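Local structure of putative glucose-6-phosphate 1-epimerase (Salmonella typhimurium, 2HTA) at residues R221-L227 against N253-P259; S193-D197 against Y226-E230; V46-V51 against D126-V130; L62-P67 against F156-C162. The protein probably interconverts the alpha and beta anomers of glucose 6-phosphate and related hexose 6-phosphates, acting as a mutarotase. All blocks are in the same frame, centred on the assembly; numbering follows the deposited sequence.

Interaction 1: residues R221-L227 against N253-P259; sequences RTDRVYL and NVVGWNP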
loop_
_atom_site.group_PDB
_atom_site.type_symbol
_atom_site.label_atom_id
_atom_site.label_comp_id
_atom_site.label_asym_id
_atom_site.label_seq_id
_atom_site.Cartn_x
_atom_site.Cartn_y
_atom_site.Cartn_z
ATOM N N ARG A 221 -15.748 12.464 0.009
ATOM C CA ARG A 221 -14.639 12.216 0.938
ATOM C C ARG A 221 -15.068 11.323 2.093
ATOM O O ARG A 221 -15.992 11.662 2.865
ATOM C CB ARG A 221 -14.075 13.508 1.478
ATOM C CG ARG A 221 -12.832 13.316 2.310
ATOM C CD ARG A 221 -12.427 14.692 2.855
ATOM N NE ARG A 221 -11.585 14.535 4.047
ATOM C CZ ARG A 221 -11.630 15.327 5.115
ATOM N NH1 ARG A 221 -12.485 16.343 5.161
ATOM N NH2 ARG A 221 -10.819 15.097 6.138
ATOM N N THR A 222 -14.376 10.175 2.197
ATOM C CA THR A 222 -14.660 9.131 3.171
ATOM C C THR A 222 -13.331 8.725 3.818
ATOM O O THR A 222 -12.341 8.542 3.106
ATOM C CB THR A 222 -15.274 7.900 2.453
ATOM O OG1 THR A 222 -16.468 8.300 1.813
ATOM C CG2 THR A 222 -15.609 6.776 3.453
ATOM N N ASP A 223 -13.268 8.672 5.152
ATOM C CA ASP A 223 -12.013 8.365 5.835
ATOM C C ASP A 223 -12.382 7.714 7.148
ATOM O O ASP A 223 -12.721 8.391 8.111
ATOM C CB ASP A 223 -11.159 9.636 6.052
ATOM C CG ASP A 223 -9.734 9.310 6.512
ATOM O OD1 ASP A 223 -9.429 8.091 6.728
ATOM O OD2 ASP A 223 -8.903 10.253 6.637
ATOM N N ARG A 224 -12.402 6.387 7.158
ATOM C CA ARG A 224 -12.981 5.616 8.243
ATOM C C ARG A 224 -12.032 4.525 8.699
ATOM O O ARG A 224 -11.392 3.828 7.864
ATOM C CB ARG A 224 -14.322 5.006 7.810
ATOM C CG ARG A 224 -15.414 6.128 7.787
ATOM C CD ARG A 224 -16.619 5.752 7.009
ATOM N NE ARG A 224 -17.525 6.902 7.140
ATOM C CZ ARG A 224 -18.836 6.803 7.185
ATOM N NH1 ARG A 224 -19.408 5.607 7.050
ATOM N NH2 ARG A 224 -19.570 7.900 7.360
ATOM N N VAL A 225 -11.916 4.391 10.024
ATOM C CA VAL A 225 -11.163 3.322 10.648
ATOM C C VAL A 225 -12.138 2.278 11.165
ATOM O O VAL A 225 -12.907 2.528 12.106
ATOM C CB VAL A 225 -10.311 3.823 11.865
ATOM C CG1 VAL A 225 -9.449 2.653 12.396
ATOM C CG2 VAL A 225 -9.478 5.085 11.477
ATOM N N TYR A 226 -12.195 1.118 10.533
ATOM C CA TYR A 226 -13.083 0.060 11.010
ATOM C C TYR A 226 -12.441 -0.699 12.182
ATOM O O TYR A 226 -11.294 -1.113 12.111
ATOM C CB TYR A 226 -13.470 -0.866 9.807
ATOM C CG TYR A 226 -14.129 0.008 8.743
ATOM C CD1 TYR A 226 -13.375 0.617 7.755
ATOM C CD2 TYR A 226 -15.507 0.322 8.819
ATOM C CE1 TYR A 226 -13.980 1.454 6.812
ATOM C CE2 TYR A 226 -16.095 1.150 7.910
ATOM C CZ TYR A 226 -15.319 1.728 6.912
ATOM O OH TYR A 226 -15.901 2.554 5.985
ATOM N N LEU A 227 -13.207 -0.868 13.258
ATOM C CA LEU A 227 -12.710 -1.438 14.525
ATOM C C LEU A 227 -12.935 -2.943 14.604
ATOM O O LEU A 227 -12.315 -3.624 15.414
ATOM C CB LEU A 227 -13.451 -0.737 15.677
ATOM C CG LEU A 227 -13.238 0.787 15.726
ATOM C CD1 LEU A 227 -14.007 1.322 16.944
ATOM C CD2 LEU A 227 -11.771 1.076 15.825
ATOM N N ASN A 253 -7.207 -3.147 12.516
ATOM C CA ASN A 253 -8.150 -2.246 11.923
ATOM C C ASN A 253 -8.069 -2.368 10.412
ATOM O O ASN A 253 -7.069 -2.877 9.876
ATOM C CB ASN A 253 -7.758 -0.767 12.256
ATOM C CG ASN A 253 -7.457 -0.554 13.712
ATOM O OD1 ASN A 253 -6.360 -0.058 14.067
ATOM N ND2 ASN A 253 -8.434 -0.881 14.588
ATOM N N VAL A 254 -9.108 -1.896 9.737
ATOM C CA VAL A 254 -9.027 -1.649 8.290
ATOM C C VAL A 254 -9.391 -0.209 8.094
ATOM O O VAL A 254 -10.228 0.276 8.840
ATOM C CB VAL A 254 -9.975 -2.564 7.526
ATOM C CG1 VAL A 254 -10.075 -2.186 6.005
ATOM C CG2 VAL A 254 -9.462 -4.006 7.686
ATOM N N VAL A 255 -8.728 0.495 7.154
ATOM C CA VAL A 255 -9.124 1.835 6.805
ATOM C C VAL A 255 -9.650 1.896 5.388
ATOM O O VAL A 255 -9.051 1.291 4.489
ATOM C CB VAL A 255 -7.960 2.825 6.999
ATOM C CG1 VAL A 255 -8.233 4.197 6.347
ATOM C CG2 VAL A 255 -7.794 2.994 8.523
ATOM N N GLY A 256 -10.804 2.523 5.216
ATOM C CA GLY A 256 -11.303 2.796 3.882
ATOM C C GLY A 256 -11.173 4.301 3.645
ATOM O O GLY A 256 -11.616 5.100 4.482
ATOM N N TRP A 257 -10.580 4.696 2.505
ATOM C CA TRP A 257 -10.383 6.123 2.270
ATOM C C TRP A 257 -10.539 6.410 0.783
ATOM O O TRP A 257 -10.026 5.669 -0.065
ATOM C CB TRP A 257 -8.974 6.518 2.704
ATOM C CG TRP A 257 -8.624 7.944 2.422
ATOM C CD1 TRP A 257 -9.200 9.038 2.966
ATOM C CD2 TRP A 257 -7.602 8.409 1.539
ATOM N NE1 TRP A 257 -8.611 10.189 2.461
ATOM C CE2 TRP A 257 -7.596 9.814 1.608
ATOM C CE3 TRP A 257 -6.675 7.767 0.699
ATOM C CZ2 TRP A 257 -6.701 10.595 0.849
ATOM C CZ3 TRP A 257 -5.770 8.548 -0.061
ATOM C CH2 TRP A 257 -5.793 9.945 0.031
ATOM N N ASN A 258 -11.232 7.498 0.485
ATOM C CA ASN A 258 -11.127 8.173 -0.824
ATOM C C ASN A 258 -11.239 9.662 -0.562
ATOM O O ASN A 258 -12.075 10.064 0.220
ATOM C CB ASN A 258 -12.233 7.734 -1.765
ATOM C CG ASN A 258 -12.145 8.444 -3.122
ATOM O OD1 ASN A 258 -12.564 9.588 -3.226
ATOM N ND2 ASN A 258 -11.622 7.756 -4.171
ATOM N N PRO A 259 -10.375 10.473 -1.177
ATOM C CA PRO A 259 -10.270 11.898 -0.758
ATOM C C PRO A 259 -11.434 12.698 -1.281
ATOM O O PRO A 259 -11.704 13.759 -0.761
ATOM C CB PRO A 259 -8.979 12.366 -1.430
ATOM C CG PRO A 259 -8.745 11.447 -2.614
ATOM C CD PRO A 259 -9.364 10.111 -2.204
HETATM O O HOH W 1 -9.372 12.684 4.156
#
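T222-Y226 and N253-N258 run antiparallel, their axes 4.6 Å apart at 164°, with hydrogen-bonded pairs T222/N258, R224/G256 and Y226/V254. They are neighbouring strands in an antiparallel sheet of a galactose-mutarotase-like β fold. The shortest backbone bond joins Y226 N to V254 O (2.7 Å), whereas the return bond from V254 N to Y226 O is weak. D223 and W257, a non-hydrogen-bonded pair, share the sheet face with V225 and V255. This face looks to the probable active site: W257 neighbours H179, V255 neighbours E282, and D223 probably contributes to substrate binding, as in relatives. With CG anti to its backbone N (chi1 -169°), D223 sets its carboxylate obliquely against the indole, CG lying 3.6 Å from W257 CD1 and the two planes 58° apart. V225 CG2 meets V255 CG2 at 4.0 Å. On the other face the Y226 ring brings its edge to the backbone of G256, where no side chain intervenes, with CE1 3.7 Å from G256 N; its hydroxyl bonds to Q216. At the far end one water, lying in the planes of both the guanidinium and the indole, accepts from R221 NE (2.9 Å) and W257 NE1 (3.1 Å).

Interaction 2: residues S193-D197 against Y226-E230; sequences SGLGD and YLNPE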
loop_
_atom_site.group_PDB
_atom_site.type_symbol
_atom_site.label_atom_id
_atom_site.label_comp_id
_atom_site.label_asym_id
_atom_site.label_seq_id
_atom_site.Cartn_x
_atom_site.Cartn_y
_atom_site.Cartn_z
ATOM N N SER A 193 -17.471 -4.327 1.074
ATOM C CA SER A 193 -18.175 -5.094 2.102
ATOM C C SER A 193 -17.147 -5.775 2.991
ATOM O O SER A 193 -15.933 -5.716 2.697
ATOM C CB SER A 193 -19.110 -6.140 1.439
ATOM O OG SER A 193 -18.369 -6.974 0.598
ATOM N N GLY A 194 -17.630 -6.457 4.037
ATOM C CA GLY A 194 -16.802 -7.205 4.943
ATOM C C GLY A 194 -16.179 -6.292 5.988
ATOM O O GLY A 194 -15.279 -6.697 6.707
ATOM N N LEU A 195 -16.706 -5.089 6.105
ATOM C CA LEU A 195 -16.111 -4.072 7.020
ATOM C C LEU A 195 -16.636 -4.077 8.458
ATOM O O LEU A 195 -16.215 -3.241 9.292
ATOM C CB LEU A 195 -16.235 -2.673 6.410
ATOM C CG LEU A 195 -15.407 -2.449 5.138
ATOM C CD1 LEU A 195 -15.808 -1.120 4.466
ATOM C CD2 LEU A 195 -13.888 -2.527 5.328
ATOM N N GLY A 196 -17.508 -5.024 8.770
ATOM C CA GLY A 196 -17.957 -5.178 10.144
ATOM C C GLY A 196 -18.967 -4.125 10.595
ATOM O O GLY A 196 -19.915 -3.801 9.855
ATOM N N ASP A 197 -18.799 -3.615 11.818
ATOM C CA ASP A 197 -19.829 -2.772 12.401
ATOM C C ASP A 197 -19.310 -1.393 12.813
ATOM O O ASP A 197 -19.604 -0.389 12.128
ATOM C CB ASP A 197 -20.638 -3.543 13.506
ATOM C CG ASP A 197 -19.761 -4.161 14.632
ATOM O OD1 ASP A 197 -18.520 -3.912 14.768
ATOM O OD2 ASP A 197 -20.397 -4.899 15.447
ATOM N N TYR A 226 -12.195 1.118 10.533
ATOM C CA TYR A 226 -13.083 0.060 11.010
ATOM C C TYR A 226 -12.441 -0.699 12.182
ATOM O O TYR A 226 -11.294 -1.113 12.111
ATOM C CB TYR A 226 -13.470 -0.866 9.807
ATOM C CG TYR A 226 -14.129 0.008 8.743
ATOM C CD1 TYR A 226 -13.375 0.617 7.755
ATOM C CD2 TYR A 226 -15.507 0.322 8.819
ATOM C CE1 TYR A 226 -13.980 1.454 6.812
ATOM C CE2 TYR A 226 -16.095 1.150 7.910
ATOM C CZ TYR A 226 -15.319 1.728 6.912
ATOM O OH TYR A 226 -15.901 2.554 5.985
ATOM N N LEU A 227 -13.207 -0.868 13.258
ATOM C CA LEU A 227 -12.710 -1.438 14.525
ATOM C C LEU A 227 -12.935 -2.943 14.604
ATOM O O LEU A 227 -12.315 -3.624 15.414
ATOM C CB LEU A 227 -13.451 -0.737 15.677
ATOM C CG LEU A 227 -13.238 0.787 15.726
ATOM C CD1 LEU A 227 -14.007 1.322 16.944
ATOM C CD2 LEU A 227 -11.771 1.076 15.825
ATOM N N ASN A 228 -13.820 -3.480 13.751
ATOM C CA ASN A 228 -14.200 -4.870 13.860
ATOM C C ASN A 228 -14.490 -5.475 12.459
ATOM O O ASN A 228 -15.489 -6.167 12.268
ATOM C CB ASN A 228 -15.427 -4.995 14.740
ATOM C CG ASN A 228 -15.711 -6.418 15.178
ATOM O OD1 ASN A 228 -14.800 -7.221 15.475
ATOM N ND2 ASN A 228 -17.003 -6.748 15.227
ATOM N N PRO A 229 -13.595 -5.211 11.493
ATOM C CA PRO A 229 -13.796 -5.703 10.142
ATOM C C PRO A 229 -13.527 -7.206 10.087
ATOM O O PRO A 229 -12.840 -7.774 10.962
ATOM C CB PRO A 229 -12.739 -4.908 9.335
ATOM C CG PRO A 229 -11.583 -4.790 10.343
ATOM C CD PRO A 229 -12.341 -4.431 11.613
ATOM N N GLU A 230 -14.093 -7.860 9.060
ATOM C CA GLU A 230 -13.825 -9.244 8.815
ATOM C C GLU A 230 -12.442 -9.379 8.188
ATOM O O GLU A 230 -11.900 -8.402 7.728
ATOM C CB GLU A 230 -14.895 -9.817 7.900
ATOM C CG GLU A 230 -16.298 -9.904 8.549
ATOM C CD GLU A 230 -17.437 -9.961 7.532
ATOM O OE1 GLU A 230 -17.261 -10.352 6.363
ATOM O OE2 GLU A 230 -18.559 -9.680 7.956
HETATM O O HOH W 2 -12.631 -6.342 6.110
HETATM O O HOH W 3 -15.907 -2.631 11.948
HETATM O O HOH W 4 -19.065 -7.116 7.586
#
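L195 has CG anti to its carbonyl carbon (chi1 -66°) and CD1 extended beyond it, which lays CD1 over one face of the Y226 ring, while D197 holds CG in the crowded position between N and C (chi1 55°), which brings its carboxylate back to the N228 amide. The first is a CH-pi contact, L195 CD1 standing 4.0 Å from the centroid of the Y226 ring and displaced toward its hydroxyl end. The second is a hydrogen bond of 3.2 Å from N228 ND2 to D197 OD1. It lies in the amide plane but reaches the oxygen 47° out of the carboxylate plane. Between these side chains two loops meet through their backbones: E230 N donates to G194 O at 2.9 Å, and G196 CA approaches N228 O at 3.4 Å. Both glycines have positive phi, and G196 brings its backbone close to N228 and P229. Three waters bridge the loops. One donates to G194 O and E230 O; another donates to L195 O and accepts from N228 N; the third donates to E230 OE2 (2.6 Å) and accepts from G196 N. Such loop-to-loop bonding joins two strand connections: loop 193-197 leads from strand 191-193 to strand 198-201; loop 226-230 leads from strand 222-226 to strand 232-237; and L195 and P229 both pack against V254 of strand 253-258.

Interaction 3: residues V46-V51 against D126-V130; sequences VDHPQV and DDNGV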
loop_
_atom_site.group_PDB
_atom_site.type_symbol
_atom_site.label_atom_id
_atom_site.label_comp_id
_atom_site.label_asym_id
_atom_site.label_seq_id
_atom_site.Cartn_x
_atom_site.Cartn_y
_atom_site.Cartn_z
ATOM N N VAL A 46 9.123 -6.340 -12.472
ATOM C CA VAL A 46 8.829 -7.736 -12.712
ATOM C C VAL A 46 8.032 -7.791 -14.023
ATOM O O VAL A 46 6.906 -7.298 -14.129
ATOM C CB VAL A 46 7.936 -8.344 -11.565
ATOM C CG1 VAL A 46 7.531 -9.829 -11.888
ATOM C CG2 VAL A 46 8.638 -8.270 -10.197
ATOM N N ASP A 47 8.617 -8.399 -15.049
ATOM C CA ASP A 47 7.869 -8.564 -16.278
ATOM C C ASP A 47 7.906 -10.087 -16.541
ATOM O O ASP A 47 8.864 -10.610 -17.139
ATOM C CB ASP A 47 8.576 -7.782 -17.392
ATOM C CG ASP A 47 7.845 -7.866 -18.740
ATOM O OD1 ASP A 47 6.926 -8.698 -18.921
ATOM O OD2 ASP A 47 8.213 -7.093 -19.656
ATOM N N HIS A 48 6.903 -10.789 -16.011
ATOM C CA HIS A 48 6.896 -12.251 -15.994
ATOM C C HIS A 48 5.692 -12.666 -16.831
ATOM O O HIS A 48 4.722 -11.905 -16.930
ATOM C CB HIS A 48 6.728 -12.652 -14.502
ATOM C CG HIS A 48 6.603 -14.116 -14.236
ATOM N ND1 HIS A 48 5.424 -14.814 -14.404
ATOM C CD2 HIS A 48 7.483 -14.989 -13.708
ATOM C CE1 HIS A 48 5.600 -16.061 -14.012
ATOM N NE2 HIS A 48 6.849 -16.199 -13.603
ATOM N N PRO A 49 5.715 -13.890 -17.425
ATOM C CA PRO A 49 4.552 -14.303 -18.246
ATOM C C PRO A 49 3.180 -14.295 -17.550
ATOM O O PRO A 49 2.143 -14.093 -18.218
ATOM C CB PRO A 49 4.924 -15.732 -18.642
ATOM C CG PRO A 49 6.404 -15.690 -18.739
ATOM C CD PRO A 49 6.755 -14.924 -17.450
ATOM N N GLN A 50 3.159 -14.513 -16.221
ATOM C CA GLN A 50 1.899 -14.583 -15.494
ATOM C C GLN A 50 1.579 -13.298 -14.688
ATOM O O GLN A 50 0.523 -13.214 -14.074
ATOM C CB GLN A 50 1.994 -15.748 -14.484
ATOM C CG GLN A 50 2.158 -17.118 -15.172
ATOM C CD GLN A 50 0.915 -17.393 -15.954
ATOM O OE1 GLN A 50 -0.140 -17.630 -15.378
ATOM N NE2 GLN A 50 0.988 -17.232 -17.245
ATOM N N VAL A 51 2.494 -12.332 -14.673
ATOM C CA VAL A 51 2.277 -11.124 -13.841
ATOM C C VAL A 51 3.257 -9.997 -14.206
ATOM O O VAL A 51 4.419 -10.240 -14.466
ATOM C CB VAL A 51 2.488 -11.475 -12.313
ATOM C CG1 VAL A 51 3.861 -12.204 -12.023
ATOM C CG2 VAL A 51 2.263 -10.193 -11.413
ATOM N N ASP A 126 9.518 -18.667 -10.220
ATOM C CA ASP A 126 9.211 -19.932 -10.849
ATOM C C ASP A 126 8.201 -19.610 -11.937
ATOM O O ASP A 126 8.005 -18.445 -12.250
ATOM C CB ASP A 126 8.735 -20.975 -9.798
ATOM C CG ASP A 126 7.431 -20.584 -9.081
ATOM O OD1 ASP A 126 6.664 -19.680 -9.496
ATOM O OD2 ASP A 126 7.117 -21.228 -8.063
ATOM N N ASP A 127 7.578 -20.619 -12.554
ATOM C CA ASP A 127 6.631 -20.350 -13.619
ATOM C C ASP A 127 5.376 -19.626 -13.164
ATOM O O ASP A 127 4.595 -19.219 -14.024
ATOM C CB ASP A 127 6.156 -21.665 -14.277
ATOM C CG ASP A 127 7.215 -22.310 -15.102
ATOM O OD1 ASP A 127 8.242 -21.673 -15.448
ATOM O OD2 ASP A 127 7.049 -23.529 -15.372
ATOM N N ASN A 128 5.134 -19.543 -11.839
ATOM C CA ASN A 128 3.886 -18.942 -11.331
ATOM C C ASN A 128 4.054 -17.437 -10.946
ATOM O O ASN A 128 3.109 -16.670 -11.015
ATOM C CB ASN A 128 3.369 -19.700 -10.103
ATOM C CG ASN A 128 3.016 -21.132 -10.429
ATOM O OD1 ASN A 128 2.519 -21.394 -11.512
ATOM N ND2 ASN A 128 3.278 -22.030 -9.531
ATOM N N GLY A 129 5.260 -17.047 -10.566
ATOM C CA GLY A 129 5.447 -15.616 -10.258
ATOM C C GLY A 129 6.770 -15.427 -9.557
ATOM O O GLY A 129 7.704 -16.235 -9.766
ATOM N N VAL A 130 6.868 -14.366 -8.709
ATOM C CA VAL A 130 8.151 -13.966 -8.140
ATOM C C VAL A 130 7.972 -13.643 -6.653
ATOM O O VAL A 130 6.905 -13.147 -6.258
ATOM C CB VAL A 130 8.725 -12.710 -8.868
ATOM C CG1 VAL A 130 10.116 -12.377 -8.339
ATOM C CG2 VAL A 130 8.839 -12.965 -10.366
#
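Two β-hairpin ends meet here: H48-V51, a type I turn linking strands 41-48 and 51-56, and the Asx-turn loop 126-130 between strands 119-125 and 130-137. H48 carries the contact: with CG anti to the backbone N (chi1 176°), it reaches across to the facing loop. Its NE2 donates a nearly straight bond (166°) to D126 O at 2.9 Å, with the acceptor in the ring plane and the donor in the carbonyl plane. Its ND1 accepts from Q50 N at 2.9 Å, so both ring nitrogens are engaged and the rotation of the imidazole is fixed; this pattern is consistent with a neutral ring protonated at NE2. G129 CA lies over one face of the imidazole, 3.9 Å from its centroid, and P49 CD, from the next residue, lies over the rim of the opposite face. At the edge CE1 comes to 3.3 Å from D127 O, the same carbonyl that Q50 CG approaches. D126 in turn shapes the loop that offers its carbonyl: its OD1 accepts from both N128 N (2.8 Å) and G129 N (3.2 Å). Deeper in, V46 CG1 and V130 CG2 touch tip to tip at 3.7 Å. The two hairpins come from different antiparallel sheets, and their packing joins these at one end of the β sandwich of a galactose-mutarotase-like fold.

Interaction 4: residues L62-P67 against F156-C162; sequences LLSWKP and FKVGKTC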
loop_
_atom_site.group_PDB
_atom_site.type_symbol
_atom_site.label_atom_id
_atom_site.label_comp_id
_atom_site.label_asym_id
_atom_site.label_seq_id
_atom_site.Cartn_x
_atom_site.Cartn_y
_atom_site.Cartn_z
ATOM N N LEU A 62 5.514 -1.071 -3.450
ATOM C CA LEU A 62 4.859 -1.732 -4.563
ATOM C C LEU A 62 4.029 -0.685 -5.315
ATOM O O LEU A 62 3.101 -0.145 -4.796
ATOM C CB LEU A 62 3.985 -2.881 -4.017
ATOM C CG LEU A 62 3.171 -3.679 -5.058
ATOM C CD1 LEU A 62 4.016 -4.392 -6.133
ATOM C CD2 LEU A 62 2.284 -4.706 -4.271
ATOM N N LEU A 63 4.381 -0.430 -6.560
ATOM C CA LEU A 63 3.749 0.601 -7.392
ATOM C C LEU A 63 2.592 0.054 -8.217
ATOM O O LEU A 63 1.604 0.767 -8.455
ATOM C CB LEU A 63 4.788 1.103 -8.408
ATOM C CG LEU A 63 6.098 1.629 -7.813
ATOM C CD1 LEU A 63 7.136 2.014 -8.838
ATOM C CD2 LEU A 63 5.740 2.846 -6.919
ATOM N N SER A 64 2.697 -1.202 -8.640
ATOM C CA SER A 64 1.672 -1.737 -9.588
ATOM C C SER A 64 1.700 -3.264 -9.520
ATOM O O SER A 64 2.730 -3.837 -9.192
ATOM C CB SER A 64 1.929 -1.264 -11.049
ATOM O OG SER A 64 3.084 -1.858 -11.610
ATOM N N TRP A 65 0.581 -3.893 -9.868
ATOM C CA TRP A 65 0.477 -5.336 -9.911
ATOM C C TRP A 65 -0.671 -5.615 -10.889
ATOM O O TRP A 65 -1.794 -5.136 -10.707
ATOM C CB TRP A 65 0.191 -5.939 -8.499
ATOM C CG TRP A 65 -0.188 -7.401 -8.565
ATOM C CD1 TRP A 65 0.548 -8.424 -9.167
ATOM C CD2 TRP A 65 -1.418 -7.999 -8.120
ATOM N NE1 TRP A 65 -0.125 -9.617 -9.019
ATOM C CE2 TRP A 65 -1.357 -9.374 -8.449
ATOM C CE3 TRP A 65 -2.569 -7.498 -7.463
ATOM C CZ2 TRP A 65 -2.407 -10.283 -8.158
ATOM C CZ3 TRP A 65 -3.610 -8.396 -7.145
ATOM C CH2 TRP A 65 -3.530 -9.776 -7.523
ATOM N N LYS A 66 -0.379 -6.449 -11.895
ATOM C CA LYS A 66 -1.359 -6.824 -12.869
ATOM C C LYS A 66 -1.134 -8.294 -13.199
ATOM O O LYS A 66 -0.174 -8.623 -13.904
ATOM C CB LYS A 66 -1.181 -5.983 -14.112
ATOM C CG LYS A 66 -2.224 -6.239 -15.211
ATOM C CD LYS A 66 -1.994 -5.168 -16.286
ATOM C CE LYS A 66 -2.092 -5.754 -17.643
ATOM N NZ LYS A 66 -3.543 -6.038 -17.944
ATOM N N PRO A 67 -1.994 -9.184 -12.645
ATOM C CA PRO A 67 -1.861 -10.561 -12.993
ATOM C C PRO A 67 -2.418 -10.750 -14.407
ATOM O O PRO A 67 -3.258 -9.970 -14.865
ATOM C CB PRO A 67 -2.719 -11.290 -11.940
ATOM C CG PRO A 67 -3.553 -10.297 -11.316
ATOM C CD PRO A 67 -3.125 -8.941 -11.718
ATOM N N PHE A 156 7.230 -9.819 -0.456
ATOM C CA PHE A 156 6.157 -9.792 -1.431
ATOM C C PHE A 156 6.091 -11.094 -2.194
ATOM O O PHE A 156 7.130 -11.692 -2.444
ATOM C CB PHE A 156 6.423 -8.711 -2.460
ATOM C CG PHE A 156 6.443 -7.341 -1.869
ATOM C CD1 PHE A 156 7.608 -6.853 -1.285
ATOM C CD2 PHE A 156 5.269 -6.582 -1.831
ATOM C CE1 PHE A 156 7.618 -5.531 -0.699
ATOM C CE2 PHE A 156 5.298 -5.261 -1.285
ATOM C CZ PHE A 156 6.458 -4.781 -0.717
ATOM N N LYS A 157 4.889 -11.513 -2.567
ATOM C CA LYS A 157 4.698 -12.634 -3.532
ATOM C C LYS A 157 3.819 -12.090 -4.636
ATOM O O LYS A 157 2.704 -11.691 -4.357
ATOM C CB LYS A 157 4.018 -13.799 -2.816
ATOM C CG LYS A 157 4.845 -14.359 -1.725
ATOM C CD LYS A 157 4.302 -15.775 -1.366
ATOM C CE LYS A 157 5.163 -16.457 -0.329
ATOM N NZ LYS A 157 4.519 -17.751 0.042
ATOM N N VAL A 158 4.324 -11.958 -5.869
ATOM C CA VAL A 158 3.518 -11.393 -6.921
ATOM C C VAL A 158 3.292 -12.437 -7.991
ATOM O O VAL A 158 4.232 -13.014 -8.501
ATOM C CB VAL A 158 4.095 -10.056 -7.523
ATOM C CG1 VAL A 158 4.142 -8.980 -6.407
ATOM C CG2 VAL A 158 5.520 -10.247 -8.075
ATOM N N GLY A 159 2.042 -12.719 -8.238
ATOM C CA GLY A 159 1.659 -13.738 -9.187
ATOM C C GLY A 159 0.213 -13.599 -9.505
ATOM O O GLY A 159 -0.297 -12.503 -9.727
ATOM N N LYS A 160 -0.489 -14.729 -9.542
ATOM C CA LYS A 160 -1.980 -14.703 -9.670
ATOM C C LYS A 160 -2.638 -13.934 -8.502
ATOM O O LYS A 160 -3.691 -13.300 -8.651
ATOM C CB LYS A 160 -2.469 -16.172 -9.671
ATOM C CG LYS A 160 -3.977 -16.333 -9.740
ATOM C CD LYS A 160 -4.416 -17.835 -9.904
ATOM C CE LYS A 160 -3.909 -18.659 -8.734
ATOM N NZ LYS A 160 -4.549 -20.040 -8.552
ATOM N N THR A 161 -2.042 -14.034 -7.324
ATOM C CA THR A 161 -2.469 -13.200 -6.237
ATOM C C THR A 161 -1.245 -12.356 -5.789
ATOM O O THR A 161 -0.110 -12.507 -6.292
ATOM C CB THR A 161 -2.938 -14.012 -5.034
ATOM O OG1 THR A 161 -1.865 -14.783 -4.515
ATOM C CG2 THR A 161 -4.176 -14.935 -5.347
ATOM N N CYS A 162 -1.461 -11.476 -4.822
ATOM C CA CYS A 162 -0.351 -10.632 -4.366
ATOM C C CYS A 162 -0.328 -10.717 -2.846
ATOM O O CYS A 162 -1.368 -10.491 -2.225
ATOM C CB CYS A 162 -0.610 -9.207 -4.846
ATOM S SG CYS A 162 0.707 -8.034 -4.272
#
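C162 presses its CB squarely onto the W65 indole, 3.5 Å from the centroid of the six-membered ring and only 9° off the ring normal. P67 CD lies over the rim of the opposite face, so the ring has a neighbour on each side, one from the facing segment and one from its own strand. W65 has CG anti to its backbone N (chi1 169°), which carries the indole across to the facing segment. Its NE1 donates to G159 O at 3.0 Å with a moderate bend (145°); the acceptor lies in the ring plane, so this bond satisfies the buried N-H and holds the indole against rotation. Farther round the same rim, CZ2 reaches 3.3 Å from K160 O. The carbonyls it meets belong to the tight connection between strands 151-158 and 162-169, where G159 N bonds to T161 O at 2.9 Å, and P67 CB adds a contact to G159 O. Strand 61-67 is an outermost strand of the five-stranded antiparallel sheet, and the hairpin belongs to the large antiparallel sheet facing it, so the contact fills the interior of a β sandwich. C162 SG, anti to its own backbone N, stands above the five-membered ring of W65, 4.6 Å from the centroid of that ring. The same sulfur touches L62 CD2 at 3.7 Å. Deeper still, L62 CB rests 3.9 Å from F156 CE2, whose ring makes an edge-to-face contact with F55 of strand 51-56.

In the fold
Interactions 1 and 4 are buried, while 2 and 3 are partly buried loop contacts. Interactions 1 and 2 share Y226 and L227 and touch through V254, which packs on P229 and L195: an in-sheet backbone ladder beside the probable catalytic residues passes into a water-rich meeting of loops. Interactions 3 and 4 lie on the side of the chain's centre away from interaction 1 and join the same two sheets face to face, the first through hairpin ends at the rim, the second through apolar side chains within. Each uses one aromatic N-H to grip a hairpin-end carbonyl. They touch where V51 CG2 meets W65 CD1, and a probable hydrogen bond links V158 N with V130 O.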